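Fusolin (PDB 4OW5) probably binds chitin through a metal-binding domain of the lytic polysaccharide monooxygenase type, enhances virulence and crystallizes in vivo into viral spindles. Local coordinates at residues A[171-176]-A[201-206]; A[179-184]-A[195-200]. All coordinates share one frame; numbering follows the deposited sequence.

Contact 1 and contact 2 share strand 194-203, and contact 2 is nested in the chain between the two segments of contact 1. The outer one, 171-176 with 201-206, is a surface contact joining strands of different sheets: isoleucine and proline carbons pack together, with an arginine at the margin. The inner one, 179-184 with 195-200, is partly buried and joins neighbours within one sheet, where backbone hydrogen bonds, a tyrosine face and stacked guanidinium groups outweigh apolar packing. The two meet where Ile173 packs on Val200, and Phe174 on Thr198 and Val200, so the packing between the sheets is continuous from one contact to the other.

Contact 1 of 2, residues A[171-176]-A[201-206]; sequences INIFTG and GIPVRQ. With EDO (1,2-ethanediol), chain G; EDO (1,2-ethanediol), chain B.
Ile173 and Ile202 supply the apolar part of this contact, their CD1 methyls meeting at 3.7 Å. CG1 of Ile173 stands between the backbone N and the carbonyl carbon (chi1 63°) and its chain then runs out straight, which carries CD1 across to the other strand. Ile202 starts out away from strand 171-176 but bends back at its end to receive that methyl; its other neighbours are Ile134 and Phe136. CD of Pro203 lies 4.4 Å from Ile173 CD1 and extends the apolar patch with a rigid ring. Branched carbons and a proline suit a place where two strands, their axes 8.5 Å apart, meet through side chains rather than backbone hydrogen bonds.

The polar part sits at the margin. Ile171 CD1 comes to 4.0 Å from Arg205 NH2, near the guanidinium plane, so the methyl borders the group at its edge. NH2 donates a nearly straight bond of 2.9 Å to O1 of an ethanediol, probably from the crystallisation liquor, in that same plane; its bond to Thr154 O probably helps fix how the group is turned.

Strand 171-176 carries a classic beta bulge, Ile173 and Phe174 both facing Ile151 of strand 147-154. The packing of strand 171-176 against strand 201-203, from two different sheets, is characteristic of a beta sandwich, the fibronectin type III-like core of this monooxygenase family.

Contact 2 of 2, residues A[179-184]-A[195-200]; sequences PLVQRR and VYRTTV
The guanidinium of Arg197 is covered on both faces: Val181 CG2 sits over its centre, 3.6 Å from CZ, and the guanidinium of Arg184 lies on the opposite face, planes 26° apart and centres 3.8 Å apart. Arg183 CA borders its edge. Glu135, in a salt bridge with Arg184 NH1 and a long, weak ion pair with Arg197 NE, probably helps offset the like charges of the stacked pair. Bending of the Arg197 chain at chi3 (-55°) swings NH1 to Gln182 O, a bent 3.0 Å hydrogen bond whose acceptor is tilted 20° from the guanidinium plane, and a water joins NH1 to Arg184 N.

The ring of Tyr196 takes Leu180 CD2 over one face in a CH-pi contact, 3.8 Å from the centroid; the flexible, branched leucine lays this methyl on the ring. Tyr196 OH is hydrogen-bonded to Glu145 OE2, and Phe149 meets the ring edge-to-face.

Val181 and Val195 form an antiparallel hydrogen-bonded pair, with two nearly straight bonds of 2.9 Å, Val181 N to Val195 O and Val195 N to Val181 O. Beta-branched valines favour such extended backbones. Strands 180-182 and 194-203 make a beta hairpin at the sheet's edge, and Tyr196 lies about 6 Å, side chain to side chain, from His144, which with His1 forms the metal-binding histidine brace of lytic polysaccharide monooxygenases, without metal in this chain.

Contact 1 of 2, residues A[171-176]-A[201-206]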
loop_
_atom_site.group_PDB
_atom_site.type_symbol
_atom_site.label_atom_id
_atom_site.label_comp_id
_atom_site.label_asym_id
_atom_site.label_seq_id
_atom_site.Cartn_x
_atom_site.Cartn_y
_atom_site.Cartn_z
ATOM N N ILE A 171 -2.220 18.128 9.347
ATOM C CA ILE A 171 -3.560 18.696 9.380
ATOM C C ILE A 171 -4.159 18.430 10.752
ATOM O O ILE A 171 -4.251 17.258 11.144
ATOM C CB ILE A 171 -4.470 18.037 8.291
ATOM C CG1 ILE A 171 -3.922 18.270 6.848
ATOM C CG2 ILE A 171 -5.918 18.574 8.410
ATOM C CD1 ILE A 171 -4.449 17.275 5.879
ATOM N N ASN A 172 -4.610 19.481 11.455
ATOM C CA ASN A 172 -5.237 19.301 12.759
ATOM C C ASN A 172 -6.624 18.653 12.603
ATOM O O ASN A 172 -7.446 19.135 11.823
ATOM C CB ASN A 172 -5.359 20.626 13.492
ATOM C CG ASN A 172 -5.848 20.429 14.894
ATOM O OD1 ASN A 172 -7.033 20.558 15.167
ATOM N ND2 ASN A 172 -5.026 19.839 15.753
ATOM N N ILE A 173 -6.862 17.566 13.313
ATOM C CA ILE A 173 -8.151 16.861 13.292
ATOM C C ILE A 173 -8.798 16.815 14.685
ATOM O O ILE A 173 -9.936 16.380 14.784
ATOM C CB ILE A 173 -8.069 15.445 12.686
ATOM C CG1 ILE A 173 -7.163 14.514 13.500
ATOM C CG2 ILE A 173 -7.661 15.537 11.205
ATOM C CD1 ILE A 173 -7.108 13.069 12.991
ATOM N N PHE A 174 -8.119 17.319 15.717
ATOM C CA PHE A 174 -8.659 17.386 17.066
ATOM C C PHE A 174 -7.884 18.406 17.910
ATOM O O PHE A 174 -6.657 18.395 17.935
ATOM C CB PHE A 174 -8.636 16.010 17.782
ATOM C CG PHE A 174 -9.238 16.023 19.175
ATOM C CD1 PHE A 174 -8.482 16.416 20.276
ATOM C CD2 PHE A 174 -10.524 15.539 19.401
ATOM C CE1 PHE A 174 -9.013 16.385 21.560
ATOM C CE2 PHE A 174 -11.055 15.485 20.697
ATOM C CZ PHE A 174 -10.317 15.957 21.763
ATOM N N THR A 175 -8.612 19.240 18.655
ATOM C CA THR A 175 -8.026 20.184 19.593
ATOM C C THR A 175 -8.961 20.333 20.765
ATOM O O THR A 175 -10.085 20.744 20.550
ATOM C CB THR A 175 -7.782 21.557 18.961
ATOM O OG1 THR A 175 -6.985 21.426 17.807
ATOM C CG2 THR A 175 -7.148 22.525 19.939
ATOM N N GLY A 176 -8.472 20.100 21.971
ATOM C CA GLY A 176 -9.230 20.366 23.183
ATOM C C GLY A 176 -8.859 19.462 24.340
ATOM O O GLY A 176 -8.075 18.516 24.206
ATOM N N GLY A 201 -12.631 10.798 14.185
ATOM C CA GLY A 201 -12.849 10.264 12.861
ATOM C C GLY A 201 -11.562 10.469 12.104
ATOM O O GLY A 201 -11.101 11.597 11.989
ATOM N N ILE A 202 -10.929 9.398 11.679
ATOM C CA ILE A 202 -9.653 9.478 10.947
ATOM C C ILE A 202 -9.930 9.473 9.466
ATOM O O ILE A 202 -10.515 8.505 8.992
ATOM C CB ILE A 202 -8.738 8.293 11.336
ATOM C CG1 ILE A 202 -8.539 8.233 12.869
ATOM C CG2 ILE A 202 -7.392 8.383 10.605
ATOM C CD1 ILE A 202 -7.865 9.470 13.487
ATOM N N PRO A 203 -9.488 10.498 8.709
ATOM C CA PRO A 203 -9.683 10.462 7.249
ATOM C C PRO A 203 -9.015 9.223 6.674
ATOM O O PRO A 203 -7.890 8.889 7.047
ATOM C CB PRO A 203 -9.008 11.763 6.750
ATOM C CG PRO A 203 -8.934 12.639 7.968
ATOM C CD PRO A 203 -8.772 11.720 9.129
ATOM N N VAL A 204 -9.717 8.520 5.811
ATOM C CA VAL A 204 -9.151 7.362 5.236
ATOM C C VAL A 204 -7.995 7.857 4.301
ATOM O O VAL A 204 -7.939 9.018 3.856
ATOM C CB VAL A 204 -10.217 6.441 4.577
ATOM C CG1 VAL A 204 -9.585 5.231 3.925
ATOM C CG2 VAL A 204 -11.182 5.946 5.638
ATOM N N ARG A 205 -6.963 7.072 4.315
ATOM C CA ARG A 205 -5.748 7.278 3.533
ATOM C C ARG A 205 -5.561 6.004 2.767
ATOM O O ARG A 205 -5.875 4.925 3.286
ATOM C CB ARG A 205 -4.562 7.558 4.471
ATOM C CG ARG A 205 -4.580 8.936 5.122
ATOM C CD ARG A 205 -3.973 9.973 4.237
ATOM N NE ARG A 205 -3.959 11.308 4.847
ATOM C CZ ARG A 205 -4.987 12.146 4.869
ATOM N NH1 ARG A 205 -6.149 11.802 4.328
ATOM N NH2 ARG A 205 -4.864 13.339 5.428
ATOM N N GLN A 206 -5.017 6.102 1.561
ATOM C CA GLN A 206 -4.695 4.937 0.748
ATOM C C GLN A 206 -3.239 4.527 0.936
ATOM O O GLN A 206 -2.805 3.599 0.301
ATOM C CB GLN A 206 -4.985 5.270 -0.735
ATOM C CG GLN A 206 -6.406 5.822 -0.963
ATOM C CD GLN A 206 -7.494 4.945 -0.369
ATOM O OE1 GLN A 206 -7.468 3.719 -0.500
ATOM N NE2 GLN A 206 -8.513 5.543 0.241
HETATM C C1 EDO G . -7.453 15.099 3.861
HETATM O O1 EDO G . -7.376 14.800 5.247
HETATM C C2 EDO G . -8.585 14.267 3.219
HETATM O O2 EDO G . -8.157 13.803 1.945
HETATM C C1 EDO B . -10.220 20.655 14.526
HETATM O O1 EDO B . -9.418 21.040 13.434
HETATM C C2 EDO B . -10.041 21.622 15.707
HETATM O O2 EDO B . -9.774 22.929 15.242
#

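Contact 2 of 2, residues A[179-184]-A[195-200]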
loop_
_atom_site.group_PDB
_atom_site.type_symbol
_atom_site.label_atom_id
_atom_site.label_comp_id
_atom_site.label_asym_id
_atom_site.label_seq_id
_atom_site.Cartn_x
_atom_site.Cartn_y
_atom_site.Cartn_z
ATOM N N PRO A 179 -10.988 14.371 29.226
ATOM C CA PRO A 179 -10.948 14.061 30.661
ATOM C C PRO A 179 -10.309 12.688 30.910
ATOM O O PRO A 179 -10.360 11.799 30.057
ATOM C CB PRO A 179 -12.429 14.076 31.062
ATOM C CG PRO A 179 -13.121 13.567 29.832
ATOM C CD PRO A 179 -12.347 14.194 28.676
ATOM N N LEU A 180 -9.664 12.549 32.062
ATOM C CA LEU A 180 -9.128 11.269 32.514
ATOM C C LEU A 180 -10.278 10.286 32.818
ATOM O O LEU A 180 -11.273 10.671 33.437
ATOM C CB LEU A 180 -8.313 11.500 33.783
ATOM C CG LEU A 180 -6.975 12.075 33.571
ATOM C CD1 LEU A 180 -6.515 12.848 34.795
ATOM C CD2 LEU A 180 -6.006 11.002 33.193
ATOM N N VAL A 181 -10.148 9.038 32.394
ATOM C CA VAL A 181 -11.165 7.999 32.627
ATOM C C VAL A 181 -10.491 6.767 33.115
ATOM O O VAL A 181 -9.305 6.587 32.848
ATOM C CB VAL A 181 -12.032 7.667 31.386
ATOM C CG1 VAL A 181 -13.110 8.722 31.167
ATOM C CG2 VAL A 181 -11.176 7.455 30.126
ATOM N N GLN A 182 -11.243 5.878 33.801
ATOM C CA GLN A 182 -10.682 4.624 34.249
ATOM C C GLN A 182 -10.347 3.791 33.042
ATOM O O GLN A 182 -11.146 3.716 32.095
ATOM C CB GLN A 182 -11.630 3.823 35.188
ATOM C CG GLN A 182 -10.926 2.655 35.888
ATOM C CD GLN A 182 -11.903 1.724 36.572
ATOM O OE1 GLN A 182 -12.637 2.119 37.474
ATOM N NE2 GLN A 182 -11.959 0.466 36.151
ATOM N N ARG A 183 -9.178 3.153 33.078
ATOM C CA ARG A 183 -8.745 2.278 32.003
ATOM C C ARG A 183 -9.680 1.068 31.945
ATOM O O ARG A 183 -10.172 0.589 32.982
ATOM C CB ARG A 183 -7.279 1.807 32.212
ATOM C CG ARG A 183 -7.142 0.663 33.214
ATOM C CD ARG A 183 -5.704 0.249 33.543
ATOM N NE ARG A 183 -5.174 -0.797 32.673
ATOM C CZ ARG A 183 -5.523 -2.086 32.691
ATOM N NH1 ARG A 183 -6.449 -2.524 33.544
ATOM N NH2 ARG A 183 -4.965 -2.942 31.844
ATOM N N ARG A 184 -9.915 0.566 30.760
ATOM C CA ARG A 184 -10.748 -0.613 30.628
ATOM C C ARG A 184 -9.923 -1.861 30.912
ATOM O O ARG A 184 -8.706 -1.820 30.790
ATOM C CB ARG A 184 -11.325 -0.703 29.231
ATOM C CG ARG A 184 -12.332 0.362 28.872
ATOM C CD ARG A 184 -13.200 -0.165 27.752
ATOM N NE ARG A 184 -14.026 0.883 27.156
ATOM C CZ ARG A 184 -13.604 1.750 26.247
ATOM N NH1 ARG A 184 -12.339 1.727 25.827
ATOM N NH2 ARG A 184 -14.427 2.666 25.770
ATOM N N VAL A 195 -6.495 6.669 32.069
ATOM C CA VAL A 195 -6.032 6.931 30.706
ATOM C C VAL A 195 -6.805 8.122 30.166
ATOM O O VAL A 195 -7.845 8.496 30.720
ATOM C CB VAL A 195 -6.210 5.694 29.778
ATOM C CG1 VAL A 195 -5.264 4.558 30.163
ATOM C CG2 VAL A 195 -7.659 5.208 29.752
ATOM N N TYR A 196 -6.325 8.688 29.073
ATOM C CA TYR A 196 -7.042 9.674 28.290
ATOM C C TYR A 196 -7.581 8.929 27.095
ATOM O O TYR A 196 -6.793 8.288 26.398
ATOM C CB TYR A 196 -6.170 10.817 27.834
ATOM C CG TYR A 196 -5.679 11.716 28.936
ATOM C CD1 TYR A 196 -6.456 12.759 29.393
ATOM C CD2 TYR A 196 -4.377 11.627 29.401
ATOM C CE1 TYR A 196 -5.998 13.624 30.381
ATOM C CE2 TYR A 196 -3.910 12.469 30.402
ATOM C CZ TYR A 196 -4.735 13.450 30.913
ATOM O OH TYR A 196 -4.248 14.289 31.879
ATOM N N ARG A 197 -8.900 8.951 26.880
ATOM C CA ARG A 197 -9.526 8.310 25.715
ATOM C C ARG A 197 -10.473 9.224 25.004
ATOM O O ARG A 197 -11.268 9.878 25.651
ATOM C CB ARG A 197 -10.328 7.076 26.078
ATOM C CG ARG A 197 -9.573 5.884 26.498
ATOM C CD ARG A 197 -10.471 4.649 26.454
ATOM N NE ARG A 197 -11.706 4.767 27.237
ATOM C CZ ARG A 197 -11.899 4.319 28.484
ATOM N NH1 ARG A 197 -10.925 3.709 29.139
ATOM N NH2 ARG A 197 -13.078 4.471 29.074
ATOM N N THR A 198 -10.468 9.192 23.678
ATOM C CA THR A 198 -11.388 9.978 22.855
ATOM C C THR A 198 -11.534 9.309 21.484
ATOM O O THR A 198 -10.582 8.723 21.013
ATOM C CB THR A 198 -10.880 11.446 22.717
ATOM O OG1 THR A 198 -11.930 12.270 22.245
ATOM C CG2 THR A 198 -9.664 11.593 21.803
ATOM N N THR A 199 -12.687 9.452 20.836
ATOM C CA THR A 199 -12.916 8.979 19.481
ATOM C C THR A 199 -12.739 10.140 18.543
ATOM O O THR A 199 -13.348 11.203 18.731
ATOM C CB THR A 199 -14.290 8.327 19.322
ATOM O OG1 THR A 199 -14.329 7.188 20.168
ATOM C CG2 THR A 199 -14.554 7.854 17.885
ATOM N N VAL A 200 -11.944 9.912 17.491
ATOM C CA VAL A 200 -11.717 10.867 16.413
ATOM C C VAL A 200 -11.967 10.131 15.132
ATOM O O VAL A 200 -11.566 8.963 15.025
ATOM C CB VAL A 200 -10.281 11.456 16.451
ATOM C CG1 VAL A 200 -10.081 12.495 15.350
ATOM C CG2 VAL A 200 -9.976 12.045 17.808
HETATM O O HOH W 1 -11.040 10.244 28.101
HETATM O O HOH W 2 -8.827 1.804 28.209
#